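Local coordinates for protein acyl-coenzyme A oxidase 3 (Yarrowia lipolytica, PDB 5YS9) that oxidises acyl-CoA substrates of various chain lengths to trans-2-enoyl-CoA with FAD, passing the electrons to oxygen and releasing hydrogen peroxide in peroxisomal fatty acid beta-oxidation, at residues L68-D73 / G112-G117; R319-A324 / P357-T362. All coordinates share one frame; numbering follows the deposited sequence.

Contact 1: L68-D73 / G112-G117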
loop_
_atom_site.group_PDB
_atom_site.type_symbol
_atom_site.label_atom_id
_atom_site.label_comp_id
_atom_site.label_asym_id
_atom_site.label_seq_id
_atom_site.Cartn_x
_atom_site.Cartn_y
_atom_site.Cartn_z
ATOM N N LEU A 68 -5.096 12.523 -25.497
ATOM C CA LEU A 68 -4.639 12.369 -24.118
ATOM C C LEU A 68 -5.675 12.085 -23.023
ATOM O O LEU A 68 -5.318 11.599 -21.979
ATOM C CB LEU A 68 -3.759 13.538 -23.703
ATOM C CG LEU A 68 -2.536 13.770 -24.577
ATOM C CD1 LEU A 68 -1.613 14.785 -23.941
ATOM C CD2 LEU A 68 -1.811 12.481 -24.873
ATOM N N ASN A 69 -6.941 12.307 -23.297
ATOM C CA ASN A 69 -7.938 12.339 -22.255
ATOM C C ASN A 69 -7.930 11.073 -21.401
ATOM O O ASN A 69 -7.995 9.971 -21.901
ATOM C CB ASN A 69 -9.278 12.514 -22.953
ATOM C CG ASN A 69 -10.439 12.537 -22.014
ATOM O OD1 ASN A 69 -10.658 13.495 -21.315
ATOM N ND2 ASN A 69 -11.215 11.484 -22.027
ATOM N N VAL A 70 -7.884 11.258 -20.092
ATOM C CA VAL A 70 -7.735 10.169 -19.158
ATOM C C VAL A 70 -9.060 9.759 -18.571
ATOM O O VAL A 70 -9.145 8.723 -17.935
ATOM C CB VAL A 70 -6.706 10.497 -18.056
ATOM C CG1 VAL A 70 -5.324 10.583 -18.684
ATOM C CG2 VAL A 70 -7.061 11.777 -17.305
ATOM N N SER A 71 -10.107 10.522 -18.838
ATOM C CA SER A 71 -11.416 10.284 -18.194
ATOM C C SER A 71 -11.898 8.782 -18.156
ATOM O O SER A 71 -12.458 8.341 -17.163
ATOM C CB SER A 71 -12.462 11.172 -18.825
ATOM O OG SER A 71 -13.720 10.539 -18.689
ATOM N N GLY A 72 -11.632 8.014 -19.205
ATOM C CA GLY A 72 -12.103 6.624 -19.289
ATOM C C GLY A 72 -11.046 5.564 -19.120
ATOM O O GLY A 72 -11.294 4.399 -19.404
ATOM N N ASP A 73 -9.872 5.948 -18.617
ATOM C CA ASP A 73 -8.765 5.017 -18.477
ATOM C C ASP A 73 -8.998 3.975 -17.353
ATOM O O ASP A 73 -8.387 2.909 -17.386
ATOM C CB ASP A 73 -7.435 5.761 -18.254
ATOM C CG ASP A 73 -6.949 6.550 -19.472
ATOM O OD1 ASP A 73 -7.642 6.652 -20.491
ATOM O OD2 ASP A 73 -5.847 7.100 -19.411
ATOM N N GLY A 112 2.393 12.811 -15.912
ATOM C CA GLY A 112 2.525 11.708 -14.975
ATOM C C GLY A 112 1.608 11.794 -13.772
ATOM O O GLY A 112 1.443 10.831 -13.056
ATOM N N ILE A 113 1.017 12.951 -13.538
ATOM C CA ILE A 113 -0.033 13.098 -12.528
ATOM C C ILE A 113 -1.275 12.240 -12.837
ATOM O O ILE A 113 -1.925 11.753 -11.933
ATOM C CB ILE A 113 -0.462 14.564 -12.382
ATOM C CG1 ILE A 113 0.757 15.423 -12.008
ATOM C CG2 ILE A 113 -1.542 14.729 -11.308
ATOM C CD1 ILE A 113 0.541 16.936 -12.098
ATOM N N VAL A 114 -1.582 12.047 -14.105
ATOM C CA VAL A 114 -2.717 11.203 -14.518
ATOM C C VAL A 114 -2.442 10.046 -15.470
ATOM O O VAL A 114 -3.260 9.140 -15.585
ATOM C CB VAL A 114 -3.805 12.057 -15.122
ATOM C CG1 VAL A 114 -4.443 12.878 -14.019
ATOM C CG2 VAL A 114 -3.273 12.959 -16.235
ATOM N N ASP A 115 -1.282 10.011 -16.111
ATOM C CA ASP A 115 -0.929 8.858 -16.963
ATOM C C ASP A 115 0.530 8.458 -16.717
ATOM O O ASP A 115 1.443 8.966 -17.316
ATOM C CB ASP A 115 -1.229 9.219 -18.441
ATOM C CG ASP A 115 -1.117 8.036 -19.360
ATOM O OD1 ASP A 115 -0.672 6.998 -18.846
ATOM O OD2 ASP A 115 -1.439 8.156 -20.577
ATOM N N MET A 116 0.752 7.562 -15.784
ATOM C CA MET A 116 2.115 7.143 -15.505
ATOM C C MET A 116 2.623 6.087 -16.498
ATOM O O MET A 116 3.776 5.781 -16.490
ATOM C CB MET A 116 2.211 6.629 -14.094
ATOM C CG MET A 116 1.767 7.636 -13.043
ATOM S SD MET A 116 2.081 7.150 -11.321
ATOM C CE MET A 116 0.438 7.476 -10.683
ATOM N N GLY A 117 1.759 5.525 -17.342
ATOM C CA GLY A 117 2.163 4.547 -18.312
ATOM C C GLY A 117 2.756 5.184 -19.545
ATOM O O GLY A 117 3.863 4.857 -19.946
HETATM O O HOH W 1 -3.050 10.608 -21.446
#
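A type I beta turn, V70 to D73, meets the loop that leads into helix 116-136 inside the helical N-terminal region of the acyl-CoA oxidase, with V70 set against V114 and D115. The turn is closed by D73 N donating to V70 O (2.9 Å). V70 and V114 have the closest CA atoms across the two segments, and their branched side chains cross at about a right angle. V70 CG2 comes to 3.9 Å from V114 CB, while V70 CG1 reaches across to V114 CG2 at 4.0 Å. V70 CG1 also touches D115 CB at 4.3 Å. N645 packs on both valines.

D115 adds the polar half of the contact. A chi1 of -171° swings its carboxylate away from the backbone N and beside the start of the helix, where the residue takes the N-cap position: D115 OD1 accepts a weak bond from G117 N, 3.2 Å long and bent to 133°. A water donates to D115 OD2 at 3.1 Å and joins it to L68 O, although it is modelled unusually close to that carbonyl, so this half of the bridge is less certain. T118 OG1 is a further hydrogen-bond partner of D115 OD2.

R88, on helix 78-92, makes salt bridges to OD2 of both D73 and D115. Sharing R88 probably offsets the repulsion between D73 OD2 and D115 OD2, 4.7 Å apart. The chemistry thus divides in two: valine methyls give the direct contact, while the water and R88 link D115 to the turn segment; the weak cap on G117 N uses its other oxygen.

Contact 2: R319-A324 / P357-T362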
loop_
_atom_site.group_PDB
_atom_site.type_symbol
_atom_site.label_atom_id
_atom_site.label_comp_id
_atom_site.label_asym_id
_atom_site.label_seq_id
_atom_site.Cartn_x
_atom_site.Cartn_y
_atom_site.Cartn_z
ATOM N N ARG A 319 -2.378 15.591 -5.736
ATOM C CA ARG A 319 -3.642 15.204 -6.344
ATOM C C ARG A 319 -4.499 14.500 -5.290
ATOM O O ARG A 319 -5.651 14.867 -5.065
ATOM C CB ARG A 319 -3.361 14.294 -7.528
ATOM C CG ARG A 319 -4.548 13.968 -8.428
ATOM C CD ARG A 319 -4.194 12.826 -9.399
ATOM N NE ARG A 319 -5.371 12.025 -9.743
ATOM C CZ ARG A 319 -5.355 10.853 -10.369
ATOM N NH1 ARG A 319 -4.216 10.275 -10.730
ATOM N NH2 ARG A 319 -6.517 10.248 -10.609
ATOM N N PHE A 320 -3.957 13.452 -4.717
ATOM C CA PHE A 320 -4.657 12.659 -3.731
ATOM C C PHE A 320 -4.942 13.326 -2.403
ATOM O O PHE A 320 -5.992 13.146 -1.828
ATOM C CB PHE A 320 -4.045 11.271 -3.663
ATOM C CG PHE A 320 -4.135 10.572 -4.973
ATOM C CD1 PHE A 320 -5.319 10.010 -5.372
ATOM C CD2 PHE A 320 -3.087 10.593 -5.852
ATOM C CE1 PHE A 320 -5.433 9.414 -6.595
ATOM C CE2 PHE A 320 -3.194 10.006 -7.081
ATOM C CZ PHE A 320 -4.372 9.417 -7.454
ATOM N N ILE A 321 -3.997 14.112 -1.934
ATOM C CA ILE A 321 -4.218 14.913 -0.761
ATOM C C ILE A 321 -5.314 15.924 -1.028
ATOM O O ILE A 321 -6.093 16.221 -0.154
ATOM C CB ILE A 321 -2.927 15.547 -0.211
ATOM C CG1 ILE A 321 -3.119 15.947 1.238
ATOM C CG2 ILE A 321 -2.528 16.773 -0.994
ATOM C CD1 ILE A 321 -3.313 14.801 2.186
ATOM N N THR A 322 -5.350 16.476 -2.229
ATOM C CA THR A 322 -6.457 17.332 -2.598
ATOM C C THR A 322 -7.791 16.605 -2.673
ATOM O O THR A 322 -8.774 17.082 -2.155
ATOM C CB THR A 322 -6.195 18.102 -3.897
ATOM O OG1 THR A 322 -5.017 18.877 -3.759
ATOM C CG2 THR A 322 -7.314 19.026 -4.186
ATOM N N ILE A 323 -7.817 15.429 -3.275
ATOM C CA ILE A 323 -9.057 14.599 -3.291
ATOM C C ILE A 323 -9.574 14.343 -1.867
ATOM O O ILE A 323 -10.776 14.625 -1.561
ATOM C CB ILE A 323 -8.853 13.269 -4.045
ATOM C CG1 ILE A 323 -8.723 13.554 -5.546
ATOM C CG2 ILE A 323 -10.001 12.293 -3.777
ATOM C CD1 ILE A 323 -8.043 12.412 -6.286
ATOM N N ALA A 324 -8.681 13.851 -1.001
ATOM C CA ALA A 324 -9.108 13.470 0.383
ATOM C C ALA A 324 -9.590 14.635 1.193
ATOM O O ALA A 324 -10.564 14.480 1.922
ATOM C CB ALA A 324 -8.012 12.763 1.144
ATOM N N PRO A 357 -0.863 16.637 8.211
ATOM C CA PRO A 357 0.591 16.449 8.193
ATOM C C PRO A 357 1.098 16.020 6.822
ATOM O O PRO A 357 2.187 16.437 6.398
ATOM C CB PRO A 357 0.821 15.354 9.226
ATOM C CG PRO A 357 -0.314 15.489 10.168
ATOM C CD PRO A 357 -1.486 15.857 9.297
ATOM N N LEU A 358 0.265 15.253 6.117
ATOM C CA LEU A 358 0.616 14.736 4.823
ATOM C C LEU A 358 0.507 15.843 3.792
ATOM O O LEU A 358 1.278 15.872 2.848
ATOM C CB LEU A 358 -0.256 13.525 4.474
ATOM C CG LEU A 358 -0.216 12.364 5.513
ATOM C CD1 LEU A 358 -1.102 11.183 5.169
ATOM C CD2 LEU A 358 1.195 11.868 5.655
ATOM N N LEU A 359 -0.453 16.745 3.977
ATOM C CA LEU A 359 -0.522 17.985 3.207
ATOM C C LEU A 359 0.751 18.775 3.463
ATOM O O LEU A 359 1.316 19.311 2.555
ATOM C CB LEU A 359 -1.767 18.823 3.574
ATOM C CG LEU A 359 -1.789 20.249 2.997
ATOM C CD1 LEU A 359 -2.068 20.207 1.506
ATOM C CD2 LEU A 359 -2.743 21.230 3.710
ATOM N N ALA A 360 1.181 18.846 4.705
ATOM C CA ALA A 360 2.427 19.498 5.025
ATOM C C ALA A 360 3.599 18.763 4.395
ATOM O O ALA A 360 4.491 19.371 3.851
ATOM C CB ALA A 360 2.586 19.595 6.523
ATOM N N PHE A 361 3.558 17.443 4.441
ATOM C CA PHE A 361 4.602 16.614 3.886
ATOM C C PHE A 361 4.736 16.820 2.391
ATOM O O PHE A 361 5.828 16.841 1.873
ATOM C CB PHE A 361 4.285 15.153 4.168
ATOM C CG PHE A 361 5.483 14.303 4.414
ATOM C CD1 PHE A 361 6.584 14.387 3.605
ATOM C CD2 PHE A 361 5.493 13.406 5.450
ATOM C CE1 PHE A 361 7.675 13.600 3.828
ATOM C CE2 PHE A 361 6.577 12.609 5.678
ATOM C CZ PHE A 361 7.672 12.712 4.873
ATOM N N THR A 362 3.623 16.933 1.690
ATOM C CA THR A 362 3.686 17.130 0.252
ATOM C C THR A 362 4.325 18.450 -0.152
ATOM O O THR A 362 5.110 18.479 -1.063
ATOM C CB THR A 362 2.388 16.748 -0.512
ATOM O OG1 THR A 362 2.039 17.761 -1.452
ATOM C CG2 THR A 362 1.253 16.482 0.419
#
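Flat groups take no part where I321 meets L358, L359 and T362; those of the two helices are turned to other neighbours. The guanidinium of R319 has F320 on one face, with the ring atom F320 CZ 3.3 Å above its plane and over its centre, and R319 NE donates to I644 O. The ring of F320 also meets that of F441 with the planes at about 45°. On the other helix, F361 forms an edge-to-face pair with F589 of helix 579-596.

Between these aromatic flanks I321 carries the contact from its helix, touching all three partners. I321 CA is 6.2 Å from L359 CA, and the side chain of I321 points toward the opposite helix. Its CG1 is anti to the backbone N (chi1 -160°), which lays the longer branch against the backbone of L359: I321 CG1 is 3.8 Å from L359 CA and 3.9 Å from L359 CB. The terminal methyl, I321 CD1, then turns toward the preceding residue and meets L358 CB at 4.0 Å. The other branch, I321 CG2, faces T362 CG2, a pairing that is doubtful because this threonine methyl is modelled too close to L358 O. All these contacts are apolar, and I321 rests largely on main-chain and CB atoms instead of the ends of the leucines. C426 of helix 391-428 also packs on I321, bringing a third helix to the seam.

The axes of segments 319-324 and 357-362 approach to 10.1 Å and run roughly antiparallel, at 153°. Such antiparallel packing of long helices is the build of the C-terminal alpha-helical bundle in the acyl-CoA dehydrogenase and oxidase fold, here joining helices 300-330 and 349-385.

From the N terminus, contact 1 forms first: residues 68-73 follow helix 49-63, and the chain passes through helices 78-92 and 101-111 before 112-117 closes the loop. The strand-rich middle region comes next. Contact 2 opens afterwards on helix 300-330 and closes after 32 intervening residues on helix 349-385, so the two are in series, neither nested nor crossed. Their centres lie 20 Å apart, yet they touch: R319 NH1 packs 3.0 Å from I113 O. Through this arginine, the mainly helical N-terminal region meets the C-terminal helical bundle, although the middle region separates them in sequence.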